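Local coordinates for Non-reducing end alpha-L-arabinofuranosidase BoGH43B (Bacteroides ovatus, PDB 5JOZ), which removes terminal non-reducing alpha-L-arabinofuranosyl residues from xyloglucan side branches, converting S units to X units during xyloglucan breakdown, at residues V310-W323 with P495-D507. Sequence-based numbering, arbitrary orientation.
Sequences VRDDFDQETLGLDW and PADFDWFDFRCLD. With CA (calcium ion), chain C.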
loop_
_atom_site.group_PDB
_atom_site.type_symbol
_atom_site.label_atom_id
_atom_site.label_comp_id
_atom_site.label_asym_id
_atom_site.label_seq_id
_atom_site.Cartn_x
_atom_site.Cartn_y
_atom_site.Cartn_z
ATOM N N VAL A 310 16.762 -5.218 11.716
ATOM C CA VAL A 310 16.416 -3.832 12.017
ATOM C C VAL A 310 17.210 -2.847 11.151
ATOM O O VAL A 310 16.660 -1.851 10.690
ATOM C CB VAL A 310 16.702 -3.512 13.510
ATOM C CG1 VAL A 310 16.547 -2.015 13.799
ATOM C CG2 VAL A 310 15.793 -4.345 14.410
ATOM N N ARG A 311 18.502 -3.117 10.996
ATOM C CA ARG A 311 19.401 -2.269 10.236
ATOM C C ARG A 311 19.562 -2.738 8.795
ATOM O O ARG A 311 19.950 -3.889 8.553
ATOM C CB ARG A 311 20.779 -2.275 10.877
ATOM C CG ARG A 311 21.763 -1.372 10.154
ATOM C CD ARG A 311 22.951 -1.010 11.025
ATOM N NE ARG A 311 22.560 -0.211 12.178
ATOM C CZ ARG A 311 23.409 0.346 13.043
ATOM N NH1 ARG A 311 24.734 0.224 12.897
ATOM N NH2 ARG A 311 22.924 1.062 14.051
ATOM N N ASP A 312 19.284 -1.839 7.855
ATOM C CA ASP A 312 19.748 -1.974 6.468
ATOM C C ASP A 312 21.081 -1.223 6.357
ATOM O O ASP A 312 21.131 0.017 6.453
ATOM C CB ASP A 312 18.703 -1.419 5.493
ATOM C CG ASP A 312 19.002 -1.755 4.020
ATOM O OD1 ASP A 312 20.162 -2.017 3.658
ATOM O OD2 ASP A 312 18.045 -1.719 3.204
ATOM N N ASP A 313 22.156 -1.982 6.175
ATOM C CA ASP A 313 23.510 -1.422 6.085
ATOM C C ASP A 313 23.830 -0.846 4.695
ATOM O O ASP A 313 24.900 -0.265 4.512
ATOM C CB ASP A 313 24.566 -2.500 6.423
ATOM C CG ASP A 313 24.673 -2.799 7.906
ATOM O OD1 ASP A 313 24.938 -1.865 8.694
ATOM O OD2 ASP A 313 24.536 -3.985 8.281
ATOM N N PHE A 314 22.952 -1.024 3.707
ATOM C CA PHE A 314 23.207 -0.527 2.344
ATOM C C PHE A 314 24.573 -1.012 1.847
ATOM O O PHE A 314 25.387 -0.234 1.337
ATOM C CB PHE A 314 23.128 1.014 2.296
ATOM C CG PHE A 314 21.808 1.583 2.755
ATOM C CD1 PHE A 314 20.616 1.224 2.111
ATOM C CD2 PHE A 314 21.757 2.507 3.792
ATOM C CE1 PHE A 314 19.398 1.755 2.514
ATOM C CE2 PHE A 314 20.536 3.049 4.195
ATOM C CZ PHE A 314 19.358 2.670 3.557
ATOM N N ASP A 315 24.822 -2.303 2.022
ATOM C CA ASP A 315 26.141 -2.887 1.757
ATOM C C ASP A 315 26.063 -4.042 0.747
ATOM O O ASP A 315 26.855 -4.979 0.809
ATOM C CB ASP A 315 26.800 -3.325 3.080
ATOM C CG ASP A 315 25.977 -4.362 3.853
ATOM O OD1 ASP A 315 24.844 -4.683 3.433
ATOM O OD2 ASP A 315 26.473 -4.854 4.894
ATOM N N GLN A 316 25.085 -3.963 -0.157
ATOM C CA GLN A 316 24.982 -4.833 -1.333
ATOM C C GLN A 316 24.448 -4.010 -2.509
ATOM O O GLN A 316 23.812 -2.962 -2.303
ATOM C CB GLN A 316 24.061 -6.024 -1.042
ATOM C CG GLN A 316 22.664 -5.627 -0.580
ATOM C CD GLN A 316 21.753 -6.810 -0.304
ATOM O OE1 GLN A 316 20.645 -6.896 -0.850
ATOM N NE2 GLN A 316 22.206 -7.726 0.552
ATOM N N GLU A 317 24.685 -4.488 -3.731
ATOM C CA GLU A 317 24.243 -3.782 -4.950
ATOM C C GLU A 317 22.709 -3.667 -5.096
ATOM O O GLU A 317 22.213 -2.719 -5.724
ATOM C CB GLU A 317 24.846 -4.434 -6.209
ATOM N N THR A 318 21.968 -4.605 -4.505
ATOM C CA THR A 318 20.510 -4.661 -4.655
ATOM C C THR A 318 19.759 -4.017 -3.479
ATOM O O THR A 318 19.935 -4.407 -2.331
ATOM C CB THR A 318 20.041 -6.120 -4.838
ATOM O OG1 THR A 318 20.712 -6.691 -5.971
ATOM C CG2 THR A 318 18.531 -6.194 -5.057
ATOM N N LEU A 319 18.892 -3.057 -3.801
ATOM C CA LEU A 319 18.086 -2.330 -2.827
ATOM C C LEU A 319 16.974 -3.228 -2.297
ATOM O O LEU A 319 16.306 -3.922 -3.077
ATOM C CB LEU A 319 17.467 -1.081 -3.473
ATOM C CG LEU A 319 16.833 -0.004 -2.581
ATOM C CD1 LEU A 319 17.884 0.718 -1.741
ATOM C CD2 LEU A 319 16.078 1.005 -3.434
ATOM N N GLY A 320 16.782 -3.201 -0.976
ATOM C CA GLY A 320 15.739 -3.972 -0.324
ATOM C C GLY A 320 14.356 -3.651 -0.867
ATOM O O GLY A 320 14.041 -2.490 -1.163
ATOM N N LEU A 321 13.539 -4.695 -0.981
ATOM C CA LEU A 321 12.232 -4.634 -1.638
ATOM C C LEU A 321 11.244 -3.682 -0.973
ATOM O O LEU A 321 10.382 -3.148 -1.654
ATOM C CB LEU A 321 11.629 -6.050 -1.734
ATOM C CG LEU A 321 12.344 -7.036 -2.678
ATOM C CD1 LEU A 321 11.789 -8.441 -2.525
ATOM C CD2 LEU A 321 12.231 -6.587 -4.129
ATOM N N ASP A 322 11.389 -3.463 0.344
ATOM C CA ASP A 322 10.545 -2.542 1.120
ATOM C C ASP A 322 10.763 -1.071 0.711
ATOM O O ASP A 322 9.864 -0.236 0.905
ATOM C CB ASP A 322 10.807 -2.670 2.646
ATOM C CG ASP A 322 10.406 -4.039 3.229
ATOM O OD1 ASP A 322 9.210 -4.384 3.240
ATOM O OD2 ASP A 322 11.293 -4.767 3.719
ATOM N N TRP A 323 11.947 -0.745 0.175
ATOM C CA TRP A 323 12.258 0.642 -0.223
ATOM C C TRP A 323 11.405 1.081 -1.398
ATOM O O TRP A 323 11.163 0.314 -2.336
ATOM C CB TRP A 323 13.751 0.838 -0.498
ATOM C CG TRP A 323 14.547 0.722 0.769
ATOM C CD1 TRP A 323 15.456 -0.239 1.091
ATOM C CD2 TRP A 323 14.447 1.578 1.905
ATOM N NE1 TRP A 323 15.948 -0.021 2.355
ATOM C CE2 TRP A 323 15.341 1.090 2.878
ATOM C CE3 TRP A 323 13.691 2.723 2.192
ATOM C CZ2 TRP A 323 15.497 1.703 4.122
ATOM C CZ3 TRP A 323 13.845 3.331 3.421
ATOM C CH2 TRP A 323 14.742 2.824 4.374
ATOM N N PRO A 495 26.439 15.020 -2.551
ATOM C CA PRO A 495 25.530 13.938 -2.226
ATOM C C PRO A 495 25.285 13.808 -0.718
ATOM O O PRO A 495 26.107 14.254 0.083
ATOM C CB PRO A 495 26.265 12.696 -2.745
ATOM C CG PRO A 495 27.702 13.064 -2.733
ATOM C CD PRO A 495 27.745 14.530 -3.033
ATOM N N ALA A 496 24.150 13.212 -0.356
ATOM C CA ALA A 496 23.873 12.811 1.018
ATOM C C ALA A 496 24.060 11.295 1.099
ATOM O O ALA A 496 23.361 10.559 0.416
ATOM C CB ALA A 496 22.464 13.201 1.406
ATOM N N ASP A 497 25.014 10.848 1.911
ATOM C CA ASP A 497 25.369 9.438 2.017
ATOM C C ASP A 497 24.811 8.856 3.303
ATOM O O ASP A 497 25.165 9.293 4.396
ATOM C CB ASP A 497 26.890 9.271 2.008
ATOM C CG ASP A 497 27.514 9.592 0.650
ATOM O OD1 ASP A 497 26.798 9.703 -0.369
ATOM O OD2 ASP A 497 28.746 9.713 0.583
ATOM N N PHE A 498 23.930 7.873 3.160
ATOM C CA PHE A 498 23.313 7.193 4.293
ATOM C C PHE A 498 24.028 5.874 4.496
ATOM O O PHE A 498 23.898 4.969 3.679
ATOM C CB PHE A 498 21.826 6.961 4.027
ATOM C CG PHE A 498 21.034 8.231 3.947
ATOM C CD1 PHE A 498 21.023 8.981 2.785
ATOM C CD2 PHE A 498 20.341 8.698 5.044
ATOM C CE1 PHE A 498 20.309 10.160 2.714
ATOM C CE2 PHE A 498 19.616 9.881 4.979
ATOM C CZ PHE A 498 19.593 10.609 3.817
ATOM N N ASP A 499 24.786 5.780 5.580
ATOM C CA ASP A 499 25.559 4.587 5.901
ATOM C C ASP A 499 24.624 3.441 6.306
ATOM O O ASP A 499 24.823 2.294 5.906
ATOM C CB ASP A 499 26.541 4.898 7.039
ATOM C CG ASP A 499 27.621 3.845 7.201
ATOM O OD1 ASP A 499 27.674 2.874 6.411
ATOM O OD2 ASP A 499 28.433 3.996 8.135
ATOM N N TRP A 500 23.616 3.748 7.106
ATOM C CA TRP A 500 22.620 2.752 7.465
ATOM C C TRP A 500 21.292 3.391 7.824
ATOM O O TRP A 500 21.205 4.612 7.934
ATOM C CB TRP A 500 23.130 1.852 8.596
ATOM C CG TRP A 500 23.752 2.552 9.784
ATOM C CD1 TRP A 500 25.085 2.664 10.057
ATOM C CD2 TRP A 500 23.068 3.196 10.863
ATOM N NE1 TRP A 500 25.274 3.344 11.228
ATOM C CE2 TRP A 500 24.054 3.673 11.754
ATOM C CE3 TRP A 500 21.718 3.398 11.178
ATOM C CZ2 TRP A 500 23.733 4.357 12.936
ATOM C CZ3 TRP A 500 21.396 4.089 12.348
ATOM C CH2 TRP A 500 22.403 4.571 13.205
ATOM N N PHE A 501 20.273 2.546 7.966
ATOM C CA PHE A 501 18.906 2.947 8.297
ATOM C C PHE A 501 18.290 1.840 9.153
ATOM O O PHE A 501 18.146 0.708 8.678
ATOM C CB PHE A 501 18.085 3.141 7.016
ATOM C CG PHE A 501 16.745 3.798 7.231
ATOM C CD1 PHE A 501 15.670 3.088 7.776
ATOM C CD2 PHE A 501 16.540 5.126 6.856
ATOM C CE1 PHE A 501 14.438 3.695 7.961
ATOM C CE2 PHE A 501 15.309 5.736 7.040
ATOM C CZ PHE A 501 14.257 5.027 7.594
ATOM N N ASP A 502 17.968 2.177 10.408
ATOM C CA ASP A 502 17.303 1.296 11.360
ATOM C C ASP A 502 15.811 1.530 11.327
ATOM O O ASP A 502 15.359 2.665 11.314
ATOM C CB ASP A 502 17.761 1.574 12.795
ATOM C CG ASP A 502 19.163 1.069 13.090
ATOM O OD1 ASP A 502 19.836 0.458 12.218
ATOM O OD2 ASP A 502 19.597 1.295 14.234
ATOM N N PHE A 503 15.049 0.449 11.355
ATOM C CA PHE A 503 13.600 0.522 11.390
ATOM C C PHE A 503 13.107 -0.534 12.382
ATOM O O PHE A 503 13.203 -1.728 12.102
ATOM C CB PHE A 503 13.051 0.265 9.982
ATOM C CG PHE A 503 11.627 0.703 9.797
ATOM C CD1 PHE A 503 11.307 2.058 9.713
ATOM C CD2 PHE A 503 10.600 -0.233 9.708
ATOM C CE1 PHE A 503 9.995 2.476 9.542
ATOM C CE2 PHE A 503 9.287 0.179 9.536
ATOM C CZ PHE A 503 8.986 1.538 9.453
ATOM N N ARG A 504 12.614 -0.103 13.543
ATOM C CA ARG A 504 12.191 -1.032 14.590
ATOM C C ARG A 504 10.726 -0.835 14.946
ATOM O O ARG A 504 10.362 0.196 15.494
ATOM C CB ARG A 504 13.065 -0.855 15.826
ATOM C CG ARG A 504 12.995 -2.036 16.779
ATOM C CD ARG A 504 13.797 -1.750 18.031
ATOM N NE ARG A 504 15.160 -1.322 17.707
ATOM C CZ ARG A 504 16.231 -2.116 17.610
ATOM N NH1 ARG A 504 16.148 -3.432 17.829
ATOM N NH2 ARG A 504 17.415 -1.573 17.300
ATOM N N CYS A 505 9.902 -1.827 14.614
ATOM C CA CYS A 505 8.496 -1.854 14.994
ATOM C C CYS A 505 8.322 -2.449 16.404
ATOM O O CYS A 505 8.918 -3.483 16.752
ATOM C CB CYS A 505 7.693 -2.676 13.996
ATOM S SG CYS A 505 7.775 -2.103 12.288
ATOM N N LEU A 506 7.488 -1.797 17.208
ATOM C CA LEU A 506 7.351 -2.145 18.621
ATOM C C LEU A 506 5.903 -2.334 19.071
ATOM O O LEU A 506 5.605 -2.150 20.254
ATOM C CB LEU A 506 8.026 -1.051 19.460
ATOM C CG LEU A 506 9.525 -0.893 19.186
ATOM C CD1 LEU A 506 10.018 0.480 19.620
ATOM C CD2 LEU A 506 10.306 -2.025 19.849
ATOM N N ASP A 507 5.001 -2.710 18.158
ATOM C CA ASP A 507 3.572 -2.816 18.531
ATOM C C ASP A 507 3.273 -4.018 19.428
ATOM O O ASP A 507 2.302 -3.965 20.173
ATOM C CB ASP A 507 2.617 -2.810 17.308
ATOM C CG ASP A 507 2.281 -1.392 16.804
ATOM O OD1 ASP A 507 2.707 -0.389 17.424
ATOM O OD2 ASP A 507 1.574 -1.285 15.768
HETATM CA CA CA C . 26.669 0.839 5.596
HETATM O O HOH W 1 26.364 0.118 7.864
HETATM O O HOH W 2 28.346 -0.882 5.282
#
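The guanidinium of R311 lies flat over one face of the W500 indole, the planes only 4° apart. This is a stacked cation-pi pair, and R311 CZ sits 3.6 Å from W500 CD2. At its edge, D502 OD1 lies near the guanidinium plane and takes the R311 NE hydrogen on its syn lone pair (2.8 Å), forming a salt bridge, while R311 NH2 adds a weak bond to D502 OD2. The arginine chain bends at chi3 (-65°) to lay its head on the indole. Ring and carboxylate together probably restrict its rotation.

On the sheet face of D312 and F501, opposite R311 and D502, the W323 indole stands edge-on to the F501 ring, planes at 88°. Its CH2 points over the centre of the phenyl, 3.5 Å from F501 CD1. D312 meets the indole at its N-H edge: W323 NE1 donates, nearly in the ring plane, to D312 OD2 (2.8 Å). The other oxygen, OD1, accepts from F314 N, an Asx turn. The F314 ring packs with CZ against F501 CB (3.7 Å).

The backbones pair antiparallel. D312 and F501 exchange two hydrogen bonds, and F503 N donates to V310 O. Past this pairing D313 O and D499 O both bind calcium, each at 2.4 Å. D499 OD1, two waters and G341 O complete its shell.

Strand 311-312 thus edges one sheet of the concanavalin A-like C-terminal beta sandwich, beside 496-505. Strands 370-377 and 343-345 also pair with 496-505. M483 of strand 480-486, in the other sheet, touches F314, W323, F498 and F501 between the sheets.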